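Side-chain contact in TodX (Pseudomonas putida, PDB 3BS0), which sits in the outer membrane as a FadL-family beta-barrel channel and carries toluene, and probably related aromatic hydrocarbons, across that membrane: residues A[23-26]-A[27-31]. Residues are numbered along the deposited sequence; the frame is centred on the assembly and turned at random.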
loop_
_atom_site.group_PDB
_atom_site.type_symbol
_atom_site.label_atom_id
_atom_site.label_comp_id
_atom_site.label_asym_id
_atom_site.label_seq_id
_atom_site.Cartn_x
_atom_site.Cartn_y
_atom_site.Cartn_z
ATOM N N TYR A 23 8.437 15.603 -13.480
ATOM C CA TYR A 23 8.772 16.850 -12.801
ATOM C C TYR A 23 9.432 16.525 -11.460
ATOM O O TYR A 23 9.122 15.496 -10.859
ATOM C CB TYR A 23 7.520 17.720 -12.630
ATOM C CG TYR A 23 6.518 17.267 -11.600
ATOM C CD1 TYR A 23 6.585 17.739 -10.294
ATOM C CD2 TYR A 23 5.464 16.410 -11.943
ATOM C CE1 TYR A 23 5.621 17.382 -9.346
ATOM C CE2 TYR A 23 4.496 16.040 -11.008
ATOM C CZ TYR A 23 4.580 16.530 -9.708
ATOM O OH TYR A 23 3.651 16.169 -8.756
ATOM N N TYR A 24 10.346 17.377 -10.991
ATOM C CA TYR A 24 11.014 17.089 -9.723
ATOM C C TYR A 24 10.046 16.662 -8.628
ATOM O O TYR A 24 9.193 17.428 -8.177
ATOM C CB TYR A 24 11.863 18.256 -9.211
ATOM C CG TYR A 24 12.857 17.774 -8.164
ATOM C CD1 TYR A 24 13.659 16.648 -8.413
ATOM C CD2 TYR A 24 12.963 18.388 -6.916
ATOM C CE1 TYR A 24 14.528 16.144 -7.444
ATOM C CE2 TYR A 24 13.843 17.887 -5.939
ATOM C CZ TYR A 24 14.612 16.761 -6.216
ATOM O OH TYR A 24 15.447 16.213 -5.268
ATOM N N THR A 25 10.208 15.413 -8.210
ATOM C CA THR A 25 9.376 14.812 -7.192
ATOM C C THR A 25 10.196 14.606 -5.917
ATOM O O THR A 25 9.661 14.328 -4.853
ATOM C CB THR A 25 8.810 13.480 -7.742
ATOM O OG1 THR A 25 7.489 13.715 -8.253
ATOM C CG2 THR A 25 8.794 12.388 -6.674
ATOM N N GLY A 26 11.507 14.770 -6.030
ATOM C CA GLY A 26 12.353 14.605 -4.870
ATOM C C GLY A 26 12.998 13.246 -4.886
ATOM O O GLY A 26 12.929 12.544 -5.894
ATOM N N ASN A 27 13.616 12.860 -3.777
ATOM C CA ASN A 27 14.285 11.571 -3.699
ATOM C C ASN A 27 13.375 10.362 -3.933
ATOM O O ASN A 27 13.853 9.306 -4.347
ATOM C CB ASN A 27 14.996 11.441 -2.357
ATOM C CG ASN A 27 16.228 12.319 -2.269
ATOM O OD1 ASN A 27 16.480 13.147 -3.145
ATOM N ND2 ASN A 27 17.004 12.141 -1.207
ATOM N N ALA A 28 12.071 10.518 -3.700
ATOM C CA ALA A 28 11.124 9.410 -3.889
ATOM C C ALA A 28 11.024 8.939 -5.345
ATOM O O ALA A 28 10.524 7.849 -5.618
ATOM C CB ALA A 28 9.750 9.803 -3.377
ATOM N N ALA A 29 11.502 9.757 -6.283
ATOM C CA ALA A 29 11.468 9.376 -7.689
ATOM C C ALA A 29 12.211 8.059 -7.844
ATOM O O ALA A 29 12.101 7.392 -8.868
ATOM C CB ALA A 29 12.117 10.438 -8.543
ATOM N N LEU A 30 12.964 7.685 -6.814
ATOM C CA LEU A 30 13.714 6.442 -6.846
ATOM C C LEU A 30 12.790 5.236 -7.051
ATOM O O LEU A 30 13.252 4.157 -7.433
ATOM C CB LEU A 30 14.535 6.288 -5.556
ATOM C CG LEU A 30 15.871 7.047 -5.499
ATOM C CD1 LEU A 30 16.428 7.066 -4.092
ATOM C CD2 LEU A 30 16.860 6.377 -6.444
ATOM N N ILE A 31 11.492 5.423 -6.816
ATOM C CA ILE A 31 10.506 4.356 -6.994
ATOM C C ILE A 31 9.575 4.668 -8.158
ATOM O O ILE A 31 9.182 3.773 -8.926
ATOM C CB ILE A 31 9.586 4.202 -5.793
ATOM C CG1 ILE A 31 10.388 3.941 -4.525
ATOM C CG2 ILE A 31 8.608 3.061 -6.068
ATOM C CD1 ILE A 31 9.553 4.116 -3.273
#
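Thr25 lays its methyl against the start of the short 3-10 turn that begins at Asn27: CG2 sits 3.8 Å from Ala29 N and 4.3 Å from both Ala28 CB and Ala29 CB. The methyl thus touches both alanine methyls and the backbone at Ala29.

The turn is tied back to the incoming chain by one bond. Ala29 N donates to Gly26 O over 3.2 Å, nearly straight at the hydrogen (167°) but with the donor 44° out of the carbonyl plane, so it does not approach along a lone pair. Ala29 CB follows its nitrogen in and lies 3.5 Å from the same oxygen. Gly26 itself has a positive phi, and a side chain here would collide with the carbonyl oxygen of Thr25, so this sharp bend into the turn depends on its bare alpha carbon.

Before Thr25, Tyr24 swings CG anti to its backbone N (chi1 -162°), which folds the ring back over the bend; Gly26 N lies 3.5 Å above the centre of the Tyr24 ring. The phenol then runs alongside Asn27, ring and amide planes almost perpendicular, yet Tyr24 OH and Asn27 OD1 stay 3.9 Å apart, too far for a hydrogen bond. Asn27 ND2 bonds instead to Gln45 O and Ser85 OG, while the backbone N of Asn27 bonds to Glu47 OE2.

This bend belongs to the N-terminal region between helix 11-15 and strand 44-60, which in FadL-family proteins plugs the barrel lumen. Methyl packing and the one bond from Ala29 N back to Gly26 O hold the bend to the turn, while ND2 and the backbone N of Asn27 are taken up by residues of strands 44-60 and 80-90, joining plug to wall. The Glu47 carboxylate accepts from the first N-H of the 3-10 turn, where its negative charge would probably suit the N-terminal end.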